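Similarities with probable monooxygenase (Photorhabdus luminescens, PDB 4HB9) binds flavin-adenine dinucleotide and probably acts as a flavin-dependent monooxygenase of the aromatic-ring-hydroxylase type. Local coordinates at residues A[12-17]-A[27-32]; A[143-148]-A[153-158]. All coordinates share one frame; numbering follows the deposited sequence.

In the fold
The chain enters the parallel sheet with strand 3-7, turns into helix 11-22 and returns as strand 26-30; contact 1 (12-17 with 27-32) closes this first beta-alpha-beta unit, in the region that receives the adenosine and pyrophosphate of the flavin. Contact 2 (143-148 with 153-158) opens only after contact 1 has closed, so the two follow in series and neither nests nor crosses. It closes the hairpin of a three-stranded antiparallel sheet, then leads back into the parallel sheet through strand 157-160. Tyr-30 links the two, packing on Ile-145, Phe-147, Glu-153 and Val-155, with the contact centres about 13 Å apart.

Contact 1: A[12-17]-A[27-32]; sequences GGTCLA and VTIYER. With FAD (flavin-adenine dinucleotide), chain B.
With CG1 beside its own backbone N (chi1 -62°) and CD1 trans at the next bond, Ile-29 reaches from strand 26-30 to helix 11-22, where CD1 lies 3.6 Å from Ala-17 CB. Val-27, at chi1 53°, sets CG2 opposite its backbone N and 3.9 Å from the same Ala-17 CB, so one small methyl is met by two branched side chains. One turn earlier in the helix, Ile-29 CD1 also comes within 3.7 Å of Gly-13 O. Gly-13 belongs to a GxGxxG pattern of Rossmann type, consistent with the strand-turn-helix that opens this beta-alpha-beta unit. No hydrogen bond joins the two segments; the ligand supplies the polar link. At the helix start Gly-12 N gives a hydrogen bond to FAD O1P (2.8 Å, 161°). Further along the other segment, Glu-31 takes both ribose hydroxyls, FAD O3B on OE1 and FAD O2B on OE2, each at 2.6 Å; Ala-9 N and Asn-33 N also hold this carboxylate. Arg-32 NE donates to FAD O2B at 3.0 Å, while FAD C8A lies over one face of the guanidinium. The apolar packing thus joins helix to strand, whereas amide, carboxylate and guanidinium divide the recognition of pyrophosphate and ribose, with the helix dipole probably favouring the phosphate charge.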
ATOM      1  N   GLY A  12       6.471  -4.597  -2.860  1.00 16.50           N
ATOM      2  CA  GLY A  12       7.846  -4.635  -2.387  1.00 16.29           C
ATOM      3  C   GLY A  12       8.660  -5.807  -2.897  1.00 16.49           C
ATOM      4  O   GLY A  12       9.784  -5.628  -3.354  1.00 16.46           O
ATOM      5  N   GLY A  13       8.081  -6.999  -2.835  1.00 16.58           N
ATOM      6  CA  GLY A  13       8.798  -8.231  -3.176  1.00 16.58           C
ATOM      7  C   GLY A  13       9.191  -8.307  -4.636  1.00 16.68           C
ATOM      8  O   GLY A  13      10.299  -8.719  -4.977  1.00 16.63           O
ATOM      9  N   THR A  14       8.287  -7.891  -5.511  1.00 17.43           N
ATOM     10  CA  THR A  14       8.587  -7.866  -6.933  1.00 16.86           C
ATOM     11  C   THR A  14       9.634  -6.818  -7.252  1.00 16.75           C
ATOM     12  O   THR A  14      10.580  -7.096  -8.001  1.00 17.46           O
ATOM     13  CB  THR A  14       7.313  -7.661  -7.787  1.00 17.36           C
ATOM     14  OG1 THR A  14       6.648  -6.462  -7.409  1.00 16.46           O
ATOM     15  CG2 THR A  14       6.365  -8.816  -7.649  1.00 17.63           C
ATOM     16  N   CYS A  15       9.508  -5.622  -6.675  1.00 16.83           N
ATOM     17  CA  CYS A  15      10.504  -4.591  -6.908  1.00 17.16           C
ATOM     18  C   CYS A  15      11.868  -5.098  -6.458  1.00 16.89           C
ATOM     19  O   CYS A  15      12.855  -4.949  -7.180  1.00 16.33           O
ATOM     20  CB  CYS A  15      10.177  -3.272  -6.207  1.00 16.52           C
ATOM     21  SG  CYS A  15      11.197  -1.879  -6.738  1.00 19.09           S
ATOM     22  N   LEU A  16      11.917  -5.697  -5.267  1.00 16.48           N
ATOM     23  CA  LEU A  16      13.162  -6.261  -4.749  1.00 16.72           C
ATOM     24  C   LEU A  16      13.762  -7.289  -5.702  1.00 16.72           C
ATOM     25  O   LEU A  16      14.953  -7.268  -5.948  1.00 17.68           O
ATOM     26  CB  LEU A  16      12.951  -6.908  -3.369  1.00 16.67           C
ATOM     27  CG  LEU A  16      14.190  -7.539  -2.716  1.00 16.58           C
ATOM     28  CD1 LEU A  16      15.304  -6.531  -2.488  1.00 16.22           C
ATOM     29  CD2 LEU A  16      13.808  -8.212  -1.394  1.00 16.98           C
ATOM     30  N   ALA A  17      12.951  -8.201  -6.213  1.00 17.19           N
ATOM     31  CA  ALA A  17      13.473  -9.258  -7.071  1.00 16.70           C
ATOM     32  C   ALA A  17      14.066  -8.678  -8.352  1.00 16.89           C
ATOM     33  O   ALA A  17      15.139  -9.086  -8.768  1.00 17.03           O
ATOM     34  CB  ALA A  17      12.427 -10.318  -7.359  1.00 16.63           C
ATOM     35  N   VAL A  27      17.518 -15.073  -6.995  1.00 22.29           N
ATOM     36  CA  VAL A  27      16.343 -14.699  -6.212  1.00 21.50           C
ATOM     37  C   VAL A  27      15.149 -15.520  -6.635  1.00 20.79           C
ATOM     38  O   VAL A  27      14.927 -15.777  -7.844  1.00 20.43           O
ATOM     39  CB  VAL A  27      16.060 -13.162  -6.301  1.00 21.86           C
ATOM     40  CG1 VAL A  27      15.971 -12.718  -7.745  1.00 22.82           C
ATOM     41  CG2 VAL A  27      14.805 -12.762  -5.515  1.00 21.69           C
ATOM     42  N   THR A  28      14.373 -15.930  -5.641  1.00 19.98           N
ATOM     43  CA  THR A  28      13.101 -16.581  -5.850  1.00 20.78           C
ATOM     44  C   THR A  28      12.043 -15.915  -4.966  1.00 20.26           C
ATOM     45  O   THR A  28      12.326 -15.526  -3.819  1.00 20.77           O
ATOM     46  CB  THR A  28      13.195 -18.087  -5.484  1.00 22.80           C
ATOM     47  OG1 THR A  28      14.251 -18.700  -6.233  1.00 23.56           O
ATOM     48  CG2 THR A  28      11.913 -18.791  -5.775  1.00 24.62           C
ATOM     49  N   ILE A  29      10.830 -15.782  -5.508  1.00 18.65           N
ATOM     50  CA  ILE A  29       9.702 -15.294  -4.745  1.00 18.76           C
ATOM     51  C   ILE A  29       8.695 -16.392  -4.573  1.00 18.35           C
ATOM     52  O   ILE A  29       8.344 -17.062  -5.529  1.00 20.24           O
ATOM     53  CB  ILE A  29       8.961 -14.126  -5.458  1.00 17.65           C
ATOM     54  CG1 ILE A  29       9.875 -12.913  -5.647  1.00 18.64           C
ATOM     55  CG2 ILE A  29       7.726 -13.739  -4.661  1.00 18.40           C
ATOM     56  CD1 ILE A  29       9.274 -11.868  -6.569  1.00 18.23           C
ATOM     57  N   TYR A  30       8.187 -16.542  -3.360  1.00 19.14           N
ATOM     58  CA  TYR A  30       7.125 -17.497  -3.060  1.00 20.47           C
ATOM     59  C   TYR A  30       5.864 -16.715  -2.701  1.00 19.63           C
ATOM     60  O   TYR A  30       5.846 -15.939  -1.757  1.00 20.19           O
ATOM     61  CB  TYR A  30       7.539 -18.449  -1.925  1.00 21.31           C
ATOM     62  CG  TYR A  30       8.896 -19.064  -2.184  1.00 23.27           C
ATOM     63  CD1 TYR A  30       9.029 -20.233  -2.948  1.00 25.20           C
ATOM     64  CD2 TYR A  30      10.048 -18.452  -1.719  1.00 24.34           C
ATOM     65  CE1 TYR A  30      10.286 -20.778  -3.202  1.00 26.99           C
ATOM     66  CE2 TYR A  30      11.292 -18.989  -1.974  1.00 24.58           C
ATOM     67  CZ  TYR A  30      11.401 -20.147  -2.701  1.00 26.55           C
ATOM     68  OH  TYR A  30      12.662 -20.652  -2.934  1.00 30.52           O
ATOM     69  N   GLU A  31       4.823 -16.928  -3.492  1.00 20.67           N
ATOM     70  CA  GLU A  31       3.564 -16.175  -3.394  1.00 20.68           C
ATOM     71  C   GLU A  31       2.404 -17.107  -3.139  1.00 20.28           C
ATOM     72  O   GLU A  31       2.261 -18.128  -3.813  1.00 19.56           O
ATOM     73  CB  GLU A  31       3.328 -15.376  -4.693  1.00 20.76           C
ATOM     74  CG  GLU A  31       1.922 -14.806  -4.847  1.00 21.29           C
ATOM     75  CD  GLU A  31       1.530 -13.859  -3.711  1.00 21.42           C
ATOM     76  OE1 GLU A  31       2.342 -12.985  -3.363  1.00 19.48           O
ATOM     77  OE2 GLU A  31       0.401 -13.986  -3.189  1.00 22.72           O
ATOM     78  N   ARG A  32       1.557 -16.747  -2.171  1.00 21.95           N
ATOM     79  CA  ARG A  32       0.435 -17.609  -1.782  1.00 22.14           C
ATOM     80  C   ARG A  32      -0.650 -17.701  -2.856  1.00 24.00           C
ATOM     81  O   ARG A  32      -1.268 -18.730  -2.998  1.00 21.41           O
ATOM     82  CB  ARG A  32      -0.185 -17.175  -0.462  1.00 24.09           C
ATOM     83  CG  ARG A  32      -0.884 -15.827  -0.508  1.00 26.29           C
ATOM     84  CD  ARG A  32      -1.553 -15.480   0.803  1.00 28.42           C
ATOM     85  NE  ARG A  32      -2.053 -14.110   0.732  1.00 31.04           N
ATOM     86  CZ  ARG A  32      -2.652 -13.479   1.730  1.00 33.04           C
ATOM     87  NH1 ARG A  32      -2.858 -14.099   2.889  1.00 34.03           N
ATOM     88  NH2 ARG A  32      -3.058 -12.232   1.553  1.00 34.06           N
TER
HETATM   89  PA  FAD B 501       1.506  -6.350  -0.522  1.00 18.99           P
HETATM   90  O1A FAD B 501       1.645  -5.502  -1.758  1.00 17.00           O
HETATM   91  O2A FAD B 501       0.255  -6.517   0.272  1.00 17.34           O
HETATM   92  O5B FAD B 501       2.079  -7.806  -0.862  1.00 19.33           O
HETATM   93  C5B FAD B 501       2.079  -8.859   0.083  1.00 19.32           C
HETATM   94  C4B FAD B 501       2.142 -10.129  -0.743  1.00 19.66           C
HETATM   95  O4B FAD B 501       2.445 -11.232   0.130  1.00 18.75           O
HETATM   96  C3B FAD B 501       0.824 -10.455  -1.472  1.00 19.66           C
HETATM   97  O3B FAD B 501       1.054 -10.831  -2.831  1.00 18.16           O
HETATM   98  C2B FAD B 501       0.280 -11.605  -0.647  1.00 19.94           C
HETATM   99  O2B FAD B 501      -0.557 -12.509  -1.344  1.00 19.53           O
HETATM  100  C1B FAD B 501       1.579 -12.293  -0.205  1.00 18.90           C
HETATM  101  N9A FAD B 501       1.483 -13.147   0.981  1.00 19.36           N
HETATM  102  C8A FAD B 501       0.880 -12.860   2.165  1.00 21.62           C
HETATM  103  N7A FAD B 501       1.059 -13.871   3.062  1.00 22.13           N
HETATM  104  C5A FAD B 501       1.782 -14.816   2.424  1.00 21.17           C
HETATM  105  C6A FAD B 501       2.300 -16.145   2.804  1.00 21.46           C
HETATM  106  N6A FAD B 501       2.013 -16.590   4.050  1.00 21.83           N
HETATM  107  N1A FAD B 501       2.992 -16.851   1.887  1.00 21.02           N
HETATM  108  C2A FAD B 501       3.255 -16.346   0.660  1.00 22.38           C
HETATM  109  N3A FAD B 501       2.821 -15.142   0.238  1.00 20.84           N
HETATM  110  C4A FAD B 501       2.085 -14.342   1.077  1.00 21.16           C
HETATM  111  N1  FAD B 501       0.235   3.177  -0.993  1.00 22.50           N
HETATM  112  C2  FAD B 501       0.820   4.270  -1.533  1.00 23.92           C
HETATM  113  O2  FAD B 501       2.074   4.487  -1.398  1.00 22.71           O
HETATM  114  N3  FAD B 501       0.084   5.151  -2.237  1.00 21.82           N
HETATM  115  C4  FAD B 501      -1.238   5.068  -2.414  1.00 22.73           C
HETATM  116  O4  FAD B 501      -1.849   5.946  -3.081  1.00 20.78           O
HETATM  117  C4X FAD B 501      -1.950   3.932  -1.822  1.00 22.52           C
HETATM  118  N5  FAD B 501      -3.295   3.758  -1.964  1.00 24.69           N
HETATM  119  C5X FAD B 501      -3.899   2.694  -1.387  1.00 24.66           C
HETATM  120  C6  FAD B 501      -5.273   2.515  -1.501  1.00 24.35           C
HETATM  121  C7  FAD B 501      -5.917   1.419  -0.922  1.00 24.60           C
HETATM  122  C7M FAD B 501      -7.416   1.224  -1.048  1.00 26.16           C
HETATM  123  C8  FAD B 501      -5.130   0.435  -0.160  1.00 25.33           C
HETATM  124  C8M FAD B 501      -5.796  -0.769   0.470  1.00 26.77           C
HETATM  125  C9  FAD B 501      -3.754   0.608  -0.041  1.00 25.32           C
HETATM  126  C9A FAD B 501      -3.097   1.693  -0.621  1.00 23.98           C
HETATM  127  N10 FAD B 501      -1.700   1.864  -0.493  1.00 23.38           N
HETATM  128  C10 FAD B 501      -1.098   2.975  -1.074  1.00 22.79           C
HETATM  129  C1' FAD B 501      -0.857   0.939   0.292  1.00 22.72           C
HETATM  130  C2' FAD B 501      -0.190  -0.138  -0.562  1.00 21.11           C
HETATM  131  O2' FAD B 501      -1.133  -0.783  -1.400  1.00 20.88           O
HETATM  132  C3' FAD B 501       0.457  -1.169   0.360  1.00 19.79           C
HETATM  133  O3' FAD B 501       1.123  -0.481   1.418  1.00 21.26           O
HETATM  134  C4' FAD B 501       1.473  -2.006  -0.403  1.00 19.01           C
HETATM  135  O4' FAD B 501       0.761  -2.985  -1.136  1.00 18.96           O
HETATM  136  C5' FAD B 501       2.456  -2.703   0.514  1.00 18.62           C
HETATM  137  O5' FAD B 501       3.337  -3.442  -0.306  1.00 18.00           O
HETATM  138  P   FAD B 501       3.858  -4.860   0.248  1.00 18.21           P
HETATM  139  O1P FAD B 501       4.679  -5.422  -0.888  1.00 17.60           O
HETATM  140  O2P FAD B 501       4.468  -4.656   1.610  1.00 16.96           O
HETATM  141  O3P FAD B 501       2.584  -5.794   0.530  1.00 16.51           O

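Contact 2: A[143-148]-A[153-158]; sequences IKIFFA and ENVDVL
Ile-145 and Val-155 cross at about a right angle on the face that carries Ile-143, Ile-145 and Val-155, with Ile-145 CD1 resting 3.8 Å from Val-155 CG2. The same methyl meets Leu-158 CD1, here with the two chains slanted across each other, so the end of Ile-145 is received by two residues of the returning segment. Ile-143, two residues earlier, crosses Leu-158 at about a right angle: its CD1 lies 3.8 Å from Leu-158 CB. Leu-158 can serve both isoleucines: its CG stands anti to the backbone N (chi1 179°), and the turn at chi2 then brings CD1 to Ile-145 while CB remains beside Ile-143. Phe-147 differs, for Glu-153 CG approaches the edge of its ring, near the plane, 3.8 Å from CE2; ring and carboxylate planes are 53° apart. On the other face Lys-144 and Asn-154 run side by side in the same direction, Lys-144 CG lying 3.5 Å from Asn-154 OD1. The lysine methylenes help to bury this amide oxygen but cannot hydrogen-bond to it, and it has no partner in the model. Beneath the side chains the antiparallel ladder sets the register. Ile-143 and Val-155 form a hydrogen-bonded pair with bonds in both directions, as do Ile-145 and Glu-153, where Ile-145 N to Glu-153 O is nearly straight (2.8 Å, 177°). Lys-144 and Asn-154 form the non-hydrogen-bonded pair between them. Strand 132-137 flanks strand 143-147 on its other edge and brings Phe-132 against Ile-145, while strand 26-30 lies against the same face. Past Asp-156, whose OD2 is hydrogen-bonded to His-3 N, the chain continues as strand 157-160, next to strand 3-7 in the parallel sheet.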
ATOM      1  N   ILE A 143      18.614 -21.265   5.452  1.00 34.04           N
ATOM      2  CA  ILE A 143      17.272 -21.213   6.012  1.00 30.85           C
ATOM      3  C   ILE A 143      16.371 -22.145   5.248  1.00 29.21           C
ATOM      4  O   ILE A 143      16.338 -22.117   4.015  1.00 28.71           O
ATOM      5  CB  ILE A 143      16.697 -19.802   5.909  1.00 30.86           C
ATOM      6  CG1 ILE A 143      17.613 -18.808   6.624  1.00 32.56           C
ATOM      7  CG2 ILE A 143      15.293 -19.743   6.491  1.00 30.43           C
ATOM      8  CD1 ILE A 143      17.397 -17.388   6.180  1.00 34.91           C
ATOM      9  N   LYS A 144      15.637 -22.965   5.984  1.00 28.18           N
ATOM     10  CA  LYS A 144      14.690 -23.893   5.407  1.00 29.78           C
ATOM     11  C   LYS A 144      13.318 -23.236   5.526  1.00 27.44           C
ATOM     12  O   LYS A 144      12.914 -22.871   6.619  1.00 25.99           O
ATOM     13  CB  LYS A 144      14.721 -25.244   6.154  1.00 31.83           C
ATOM     14  CG  LYS A 144      13.834 -26.299   5.526  1.00 34.41           C
ATOM     15  CD  LYS A 144      14.050 -27.663   6.158  1.00 39.10           C
ATOM     16  CE  LYS A 144      13.337 -28.745   5.364  1.00 44.73           C
ATOM     17  NZ  LYS A 144      13.320 -30.076   6.051  1.00 49.10           N
ATOM     18  N   ILE A 145      12.626 -23.091   4.397  1.00 25.96           N
ATOM     19  CA  ILE A 145      11.287 -22.510   4.370  1.00 25.91           C
ATOM     20  C   ILE A 145      10.262 -23.612   4.190  1.00 26.01           C
ATOM     21  O   ILE A 145      10.405 -24.425   3.290  1.00 25.46           O
ATOM     22  CB  ILE A 145      11.106 -21.531   3.179  1.00 28.50           C
ATOM     23  CG1 ILE A 145      12.275 -20.543   3.089  1.00 28.98           C
ATOM     24  CG2 ILE A 145       9.782 -20.781   3.326  1.00 28.99           C
ATOM     25  CD1 ILE A 145      12.379 -19.866   1.724  1.00 29.58           C
ATOM     26  N   PHE A 146       9.217 -23.619   5.021  1.00 25.47           N
ATOM     27  CA  PHE A 146       8.125 -24.579   4.890  1.00 25.44           C
ATOM     28  C   PHE A 146       6.855 -23.919   4.372  1.00 24.09           C
ATOM     29  O   PHE A 146       6.443 -22.905   4.908  1.00 23.98           O
ATOM     30  CB  PHE A 146       7.795 -25.172   6.261  1.00 27.72           C
ATOM     31  CG  PHE A 146       8.936 -25.937   6.881  1.00 31.83           C
ATOM     32  CD1 PHE A 146       8.988 -27.318   6.803  1.00 35.21           C
ATOM     33  CD2 PHE A 146       9.964 -25.274   7.519  1.00 31.58           C
ATOM     34  CE1 PHE A 146      10.034 -28.030   7.379  1.00 35.16           C
ATOM     35  CE2 PHE A 146      11.022 -25.978   8.089  1.00 34.23           C
ATOM     36  CZ  PHE A 146      11.055 -27.360   8.026  1.00 34.07           C
ATOM     37  N   PHE A 147       6.212 -24.549   3.397  1.00 24.08           N
ATOM     38  CA  PHE A 147       4.965 -24.061   2.828  1.00 25.05           C
ATOM     39  C   PHE A 147       3.760 -24.897   3.228  1.00 26.33           C
ATOM     40  O   PHE A 147       3.891 -26.040   3.669  1.00 25.55           O
ATOM     41  CB  PHE A 147       5.106 -23.965   1.310  1.00 25.20           C
ATOM     42  CG  PHE A 147       6.271 -23.138   0.893  1.00 24.19           C
ATOM     43  CD1 PHE A 147       6.206 -21.752   0.960  1.00 23.97           C
ATOM     44  CD2 PHE A 147       7.452 -23.730   0.489  1.00 24.75           C
ATOM     45  CE1 PHE A 147       7.293 -20.965   0.610  1.00 24.21           C
ATOM     46  CE2 PHE A 147       8.546 -22.953   0.134  1.00 24.71           C
ATOM     47  CZ  PHE A 147       8.465 -21.568   0.190  1.00 25.91           C
ATOM     48  N   ALA A 148       2.574 -24.311   3.092  1.00 25.48           N
ATOM     49  CA  ALA A 148       1.330 -24.928   3.593  1.00 25.98           C
ATOM     50  C   ALA A 148       1.002 -26.255   2.908  1.00 28.09           C
ATOM     51  O   ALA A 148       0.328 -27.114   3.487  1.00 25.97           O
ATOM     52  CB  ALA A 148       0.163 -23.980   3.407  1.00 27.06           C
ATOM     53  N   GLU A 153      11.864 -25.314   0.746  1.00 28.72           N
ATOM     54  CA  GLU A 153      13.002 -24.876  -0.038  1.00 30.78           C
ATOM     55  C   GLU A 153      14.062 -24.339   0.909  1.00 29.27           C
ATOM     56  O   GLU A 153      13.742 -23.830   1.981  1.00 31.15           O
ATOM     57  CB  GLU A 153      12.597 -23.745  -0.990  1.00 32.68           C
ATOM     58  CG  GLU A 153      11.524 -24.092  -2.005  1.00 34.71           C
ATOM     59  CD  GLU A 153      12.023 -24.986  -3.134  1.00 39.26           C
ATOM     60  OE1 GLU A 153      11.176 -25.552  -3.863  1.00 38.44           O
ATOM     61  OE2 GLU A 153      13.258 -25.130  -3.289  1.00 42.84           O
ATOM     62  N   ASN A 154      15.314 -24.379   0.471  1.00 28.04           N
ATOM     63  CA  ASN A 154      16.410 -23.848   1.244  1.00 26.94           C
ATOM     64  C   ASN A 154      16.957 -22.593   0.555  1.00 26.70           C
ATOM     65  O   ASN A 154      17.144 -22.587  -0.662  1.00 25.94           O
ATOM     66  CB  ASN A 154      17.523 -24.890   1.389  1.00 30.91           C
ATOM     67  CG  ASN A 154      17.059 -26.166   2.072  1.00 35.18           C
ATOM     68  OD1 ASN A 154      16.177 -26.154   2.938  1.00 34.86           O
ATOM     69  ND2 ASN A 154      17.670 -27.286   1.692  1.00 41.02           N
ATOM     70  N   VAL A 155      17.187 -21.542   1.332  1.00 24.38           N
ATOM     71  CA  VAL A 155      17.746 -20.299   0.824  1.00 24.84           C
ATOM     72  C   VAL A 155      18.824 -19.793   1.787  1.00 23.49           C
ATOM     73  O   VAL A 155      18.999 -20.331   2.876  1.00 25.50           O
ATOM     74  CB  VAL A 155      16.654 -19.206   0.626  1.00 24.28           C
ATOM     75  CG1 VAL A 155      15.592 -19.680  -0.355  1.00 24.73           C
ATOM     76  CG2 VAL A 155      16.020 -18.790   1.948  1.00 24.26           C
ATOM     77  N   ASP A 156      19.563 -18.774   1.371  1.00 23.73           N
ATOM     78  CA  ASP A 156      20.623 -18.194   2.201  1.00 23.79           C
ATOM     79  C   ASP A 156      20.180 -16.927   2.942  1.00 24.06           C
ATOM     80  O   ASP A 156      20.747 -16.575   3.968  1.00 22.05           O
ATOM     81  CB  ASP A 156      21.843 -17.918   1.321  1.00 27.23           C
ATOM     82  CG  ASP A 156      22.321 -19.172   0.608  1.00 30.48           C
ATOM     83  OD1 ASP A 156      22.571 -20.177   1.295  1.00 35.41           O
ATOM     84  OD2 ASP A 156      22.373 -19.186  -0.623  1.00 30.01           O
ATOM     85  N   VAL A 157      19.173 -16.237   2.397  1.00 22.64           N
ATOM     86  CA  VAL A 157      18.627 -15.023   2.985  1.00 21.89           C
ATOM     87  C   VAL A 157      17.120 -15.119   2.802  1.00 21.85           C
ATOM     88  O   VAL A 157      16.644 -15.507   1.731  1.00 20.54           O
ATOM     89  CB  VAL A 157      19.139 -13.759   2.273  1.00 23.70           C
ATOM     90  CG1 VAL A 157      18.393 -12.503   2.736  1.00 23.58           C
ATOM     91  CG2 VAL A 157      20.631 -13.578   2.488  1.00 23.78           C
ATOM     92  N   LEU A 158      16.363 -14.794   3.839  1.00 21.57           N
ATOM     93  CA  LEU A 158      14.902 -14.842   3.744  1.00 21.70           C
ATOM     94  C   LEU A 158      14.364 -13.449   3.947  1.00 22.47           C
ATOM     95  O   LEU A 158      14.654 -12.801   4.954  1.00 20.74           O
ATOM     96  CB  LEU A 158      14.295 -15.769   4.796  1.00 22.52           C
ATOM     97  CG  LEU A 158      12.766 -15.893   4.826  1.00 23.00           C
ATOM     98  CD1 LEU A 158      12.219 -16.514   3.552  1.00 23.42           C
ATOM     99  CD2 LEU A 158      12.340 -16.720   6.035  1.00 23.84           C
TER